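Local coordinates for VP1 (Merkel cell polyomavirus, PDB 4FMH), which forms the disulfide-linked pentamers of the icosahedral viral capsid and binds sialylated glycans through its jelly-roll domain during attachment to host cells, at residues I24-V34 / K64-V75. Residues are numbered along the deposited sequence; the frame is centred on the assembly and turned at random.
Sequences IELYLNPRMGV and KENLPAYSVARV
Strands 24-28 and 71-75 run antiparallel, their axes at 151° and 7.9 Å apart at closest approach, too far for ladder pairing, so side chains fill the gap between them. Beyond the strands the chains converge: Met32 CA lies 3.8 Å from Pro68 CA, and Ala69 N donates to Arg31 O at 2.8 Å with an N-H...O angle of 165°. Further along, Gly33 CA points its hydrogen at Glu65 O, and the positive phi of Gly33 suits a residue without a side chain.

Between the strands the contact is largely apolar and rests on Leu28: CD1 touches Ser71 CB, while CD2 lies 3.7 Å from Ala73 CB. In one of two conformers each, Leu26 meets Ala73 CB with CD1 and Val75 CG2 with CD2, and Ile24 CG2 reaches Val75 CG1. At the loop end Met32, bent at chi2 (-66°), brings SD and CE against Pro68 CB, the two side chains nearly perpendicular.

Ser71 OG is the polar hub. Water 1 links it to Leu28 O; water 2, 2.8 Å from this hydroxyl, also accepts from Arg31 N and donates to Ala69 O, filling in where those backbone atoms are not directly bonded. The Arg31 side chain leads away to a salt bridge with Asp192, whose other carboxylate oxygen takes Val72 N.

Strand 24-28 pairs with strand 269-287 and strand 71-76 with 250-263; those two partners pair with each other, so one curled jelly-roll sheet faces itself here. The loop end lies beside the glycan pocket: the Val34 side chain is about 7 Å from the bound sialic acid and touches Tyr50, and Asn66 ND2 bonds Asp51 O, both pocket residues. Arg31 O takes a second donor, water 3, which also donates to Leu67 O; direct and water-mediated bonds together thus satisfy this carbonyl and tie the two loops.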
loop_
_atom_site.group_PDB
_atom_site.type_symbol
_atom_site.label_atom_id
_atom_site.label_comp_id
_atom_site.label_asym_id
_atom_site.label_seq_id
_atom_site.Cartn_x
_atom_site.Cartn_y
_atom_site.Cartn_z
ATOM N N ILE B 24 -22.603 -22.544 10.323
ATOM C CA ILE B 24 -22.129 -23.582 9.401
ATOM C C ILE B 24 -20.614 -23.446 9.182
ATOM O O ILE B 24 -20.123 -22.340 8.963
ATOM C CB ILE B 24 -22.895 -23.510 8.040
ATOM C CG1 ILE B 24 -24.364 -23.957 8.204
ATOM C CG2 ILE B 24 -22.176 -24.295 6.927
ATOM C CD1 ILE B 24 -24.565 -25.426 8.602
ATOM N N GLU B 25 -19.894 -24.572 9.251
ATOM C CA GLU B 25 -18.437 -24.611 9.078
ATOM C C GLU B 25 -18.072 -25.511 7.901
ATOM O O GLU B 25 -18.677 -26.565 7.721
ATOM C CB GLU B 25 -17.760 -25.184 10.319
ATOM C CG GLU B 25 -17.562 -24.220 11.467
ATOM C CD GLU B 25 -16.512 -24.717 12.464
ATOM O OE1 GLU B 25 -15.769 -25.670 12.136
ATOM O OE2 GLU B 25 -16.423 -24.145 13.571
ATOM N N LEU B 26 -17.078 -25.098 7.124
ATOM C CA LEU B 26 -16.509 -25.954 6.093
ATOM C C LEU B 26 -15.149 -25.434 5.674
ATOM O O LEU B 26 -14.740 -24.327 6.035
ATOM C CB LEU B 26 -17.417 -26.054 4.857
ATOM C CG LEU B 26 -17.656 -24.771 4.049
ATOM C CD1 LEU B 26 -17.733 -25.050 2.543
ATOM C CD2 LEU B 26 -18.909 -24.077 4.539
ATOM N N TYR B 27 -14.461 -26.262 4.906
ATOM C CA TYR B 27 -13.228 -25.879 4.246
ATOM C C TYR B 27 -13.289 -26.393 2.815
ATOM O O TYR B 27 -13.965 -27.389 2.529
ATOM C CB TYR B 27 -11.997 -26.407 4.995
ATOM C CG TYR B 27 -11.876 -27.915 5.009
ATOM C CD1 TYR B 27 -11.246 -28.594 3.961
ATOM C CD2 TYR B 27 -12.384 -28.667 6.073
ATOM C CE1 TYR B 27 -11.136 -29.982 3.964
ATOM C CE2 TYR B 27 -12.280 -30.058 6.087
ATOM C CZ TYR B 27 -11.647 -30.704 5.031
ATOM O OH TYR B 27 -11.533 -32.073 5.033
ATOM N N LEU B 28 -12.586 -25.707 1.925
ATOM C CA LEU B 28 -12.498 -26.116 0.539
ATOM C C LEU B 28 -11.032 -26.217 0.155
ATOM O O LEU B 28 -10.299 -25.226 0.224
ATOM C CB LEU B 28 -13.212 -25.107 -0.370
ATOM C CG LEU B 28 -14.747 -25.115 -0.367
ATOM C CD1 LEU B 28 -15.298 -23.886 -1.105
ATOM C CD2 LEU B 28 -15.288 -26.401 -0.995
ATOM N N ASN B 29 -10.603 -27.411 -0.239
ATOM C CA ASN B 29 -9.240 -27.586 -0.751
ATOM C C ASN B 29 -9.108 -27.059 -2.171
ATOM O O ASN B 29 -10.084 -27.068 -2.930
ATOM C CB ASN B 29 -8.809 -29.046 -0.675
ATOM C CG ASN B 29 -8.242 -29.407 0.676
ATOM O OD1 ASN B 29 -7.379 -28.702 1.215
ATOM N ND2 ASN B 29 -8.725 -30.511 1.240
ATOM N N PRO B 30 -7.899 -26.588 -2.538
ATOM C CA PRO B 30 -7.728 -25.925 -3.835
ATOM C C PRO B 30 -7.772 -26.903 -5.010
ATOM O O PRO B 30 -7.396 -28.075 -4.863
ATOM C CB PRO B 30 -6.343 -25.277 -3.715
ATOM C CG PRO B 30 -5.613 -26.135 -2.759
ATOM C CD PRO B 30 -6.645 -26.614 -1.763
ATOM N N ARG B 31 -8.249 -26.419 -6.154
ATOM C CA ARG B 31 -8.352 -27.233 -7.365
ATOM C C ARG B 31 -7.511 -26.608 -8.484
ATOM O O ARG B 31 -8.032 -26.035 -9.451
ATOM C CB ARG B 31 -9.823 -27.410 -7.779
ATOM C CG ARG B 31 -10.737 -28.033 -6.704
ATOM C CD ARG B 31 -10.243 -29.405 -6.232
ATOM N NE ARG B 31 -11.101 -29.994 -5.200
ATOM C CZ ARG B 31 -10.651 -30.664 -4.137
ATOM N NH1 ARG B 31 -9.346 -30.821 -3.938
ATOM N NH2 ARG B 31 -11.507 -31.166 -3.255
ATOM N N MET B 32 -6.199 -26.748 -8.336
ATOM C CA MET B 32 -5.208 -26.106 -9.195
ATOM C C MET B 32 -4.943 -26.823 -10.516
ATOM O O MET B 32 -4.321 -26.256 -11.419
ATOM C CB MET B 32 -3.894 -25.954 -8.422
ATOM C CG MET B 32 -3.983 -25.024 -7.212
ATOM S SD MET B 32 -4.288 -23.293 -7.648
ATOM C CE MET B 32 -6.038 -23.114 -7.306
ATOM N N GLY B 33 -5.397 -28.069 -10.628
ATOM C CA GLY B 33 -5.194 -28.844 -11.846
ATOM C C GLY B 33 -4.957 -30.301 -11.510
ATOM O O GLY B 33 -5.584 -31.178 -12.094
ATOM N N VAL B 34 -4.035 -30.557 -10.583
ATOM C CA VAL B 34 -3.965 -31.855 -9.919
ATOM C C VAL B 34 -4.916 -31.762 -8.725
ATOM O O VAL B 34 -4.570 -31.214 -7.666
ATOM C CB VAL B 34 -2.535 -32.230 -9.478
ATOM C CG1 VAL B 34 -2.514 -33.614 -8.840
ATOM C CG2 VAL B 34 -1.587 -32.174 -10.660
ATOM N N LYS B 64 -5.593 -30.207 -18.741
ATOM C CA LYS B 64 -6.404 -30.011 -17.531
ATOM C C LYS B 64 -5.559 -29.619 -16.328
ATOM O O LYS B 64 -5.980 -28.796 -15.508
ATOM C CB LYS B 64 -7.149 -31.294 -17.154
ATOM C CG LYS B 64 -8.258 -31.731 -18.078
ATOM C CD LYS B 64 -9.003 -32.927 -17.469
ATOM C CE LYS B 64 -8.048 -34.070 -17.109
ATOM N NZ LYS B 64 -8.493 -34.791 -15.889
ATOM N N GLU B 65 -4.374 -30.224 -16.223
ATOM C CA GLU B 65 -3.504 -30.030 -15.060
ATOM C C GLU B 65 -2.941 -28.610 -14.977
ATOM O O GLU B 65 -2.415 -28.214 -13.943
ATOM C CB GLU B 65 -2.366 -31.053 -15.050
ATOM C CG GLU B 65 -2.794 -32.491 -14.728
ATOM C CD GLU B 65 -3.477 -33.215 -15.887
ATOM O OE1 GLU B 65 -3.361 -32.772 -17.057
ATOM O OE2 GLU B 65 -4.137 -34.242 -15.618
ATOM N N ASN B 66 -3.074 -27.851 -16.065
ATOM C CA ASN B 66 -2.585 -26.475 -16.119
ATOM C C ASN B 66 -3.686 -25.422 -16.045
ATOM O O ASN B 66 -3.457 -24.241 -16.348
ATOM C CB ASN B 66 -1.711 -26.269 -17.358
ATOM C CG ASN B 66 -0.296 -26.783 -17.159
ATOM O OD1 ASN B 66 0.078 -27.207 -16.061
ATOM N ND2 ASN B 66 0.497 -26.752 -18.220
ATOM N N LEU B 67 -4.869 -25.855 -15.608
ATOM C CA LEU B 67 -6.042 -24.996 -15.561
ATOM C C LEU B 67 -6.670 -24.947 -14.154
ATOM O O LEU B 67 -7.658 -25.659 -13.885
ATOM C CB LEU B 67 -7.065 -25.450 -16.623
ATOM C CG LEU B 67 -6.584 -25.429 -18.090
ATOM C CD1 LEU B 67 -7.540 -26.170 -19.027
ATOM C CD2 LEU B 67 -6.330 -23.993 -18.592
ATOM N N PRO B 68 -6.093 -24.115 -13.245
ATOM C CA PRO B 68 -6.701 -23.930 -11.924
ATOM C C PRO B 68 -8.170 -23.544 -12.061
ATOM O O PRO B 68 -8.542 -22.759 -12.949
ATOM C CB PRO B 68 -5.882 -22.782 -11.308
ATOM C CG PRO B 68 -4.538 -22.911 -11.962
ATOM C CD PRO B 68 -4.843 -23.340 -13.384
ATOM N N ALA B 69 -8.997 -24.121 -11.202
ATOM C CA ALA B 69 -10.437 -23.954 -11.292
ATOM C C ALA B 69 -10.996 -23.518 -9.939
ATOM O O ALA B 69 -10.322 -23.642 -8.915
ATOM C CB ALA B 69 -11.083 -25.267 -11.758
ATOM N N TYR B 70 -12.215 -22.983 -9.952
ATOM C CA TYR B 70 -12.892 -22.567 -8.733
ATOM C C TYR B 70 -13.219 -23.750 -7.837
ATOM O O TYR B 70 -13.488 -24.859 -8.319
ATOM C CB TYR B 70 -14.177 -21.798 -9.067
ATOM C CG TYR B 70 -13.911 -20.424 -9.644
ATOM C CD1 TYR B 70 -13.585 -19.341 -8.813
ATOM C CD2 TYR B 70 -13.960 -20.210 -11.024
ATOM C CE1 TYR B 70 -13.326 -18.079 -9.349
ATOM C CE2 TYR B 70 -13.701 -18.963 -11.564
ATOM C CZ TYR B 70 -13.385 -17.900 -10.731
ATOM O OH TYR B 70 -13.130 -16.662 -11.294
ATOM N N SER B 71 -13.168 -23.515 -6.532
ATOM C CA SER B 71 -13.681 -24.475 -5.567
ATOM C C SER B 71 -15.118 -24.101 -5.280
ATOM O O SER B 71 -15.463 -22.918 -5.281
ATOM C CB SER B 71 -12.870 -24.462 -4.267
ATOM O OG SER B 71 -11.568 -24.965 -4.489
ATOM N N VAL B 72 -15.957 -25.108 -5.049
ATOM C CA VAL B 72 -17.356 -24.864 -4.702
ATOM C C VAL B 72 -17.960 -26.032 -3.923
ATOM O O VAL B 72 -17.653 -27.203 -4.176
ATOM C CB VAL B 72 -18.227 -24.456 -5.948
ATOM C CG1 VAL B 72 -17.965 -25.359 -7.126
ATOM C CG2 VAL B 72 -19.721 -24.415 -5.615
ATOM N N ALA B 73 -18.787 -25.689 -2.942
ATOM C CA ALA B 73 -19.600 -26.672 -2.235
ATOM C C ALA B 73 -21.008 -26.137 -2.042
ATOM O O ALA B 73 -21.206 -24.928 -1.879
ATOM C CB ALA B 73 -18.972 -27.031 -0.884
ATOM N N ARG B 74 -21.979 -27.049 -2.081
ATOM C CA ARG B 74 -23.341 -26.770 -1.636
ATOM C C ARG B 74 -23.541 -27.417 -0.264
ATOM O O ARG B 74 -23.345 -28.623 -0.109
ATOM C CB ARG B 74 -24.369 -27.309 -2.634
ATOM C CG ARG B 74 -25.824 -27.002 -2.255
ATOM C CD ARG B 74 -26.817 -27.788 -3.104
ATOM N NE ARG B 74 -28.201 -27.559 -2.682
ATOM C CZ ARG B 74 -28.797 -28.169 -1.656
ATOM N NH1 ARG B 74 -28.139 -29.058 -0.919
ATOM N NH2 ARG B 74 -30.061 -27.884 -1.357
ATOM N N VAL B 75 -23.923 -26.613 0.728
ATOM C CA VAL B 75 -24.175 -27.123 2.074
ATOM C C VAL B 75 -25.679 -27.261 2.284
ATOM O O VAL B 75 -26.432 -26.298 2.082
ATOM C CB VAL B 75 -23.572 -26.213 3.174
ATOM C CG1 VAL B 75 -23.719 -26.859 4.556
ATOM C CG2 VAL B 75 -22.103 -25.898 2.877
HETATM O O HOH W 1 -10.206 -24.060 -2.242
HETATM O O HOH W 2 -9.636 -23.972 -6.262
HETATM O O HOH W 3 -8.461 -27.602 -11.902
#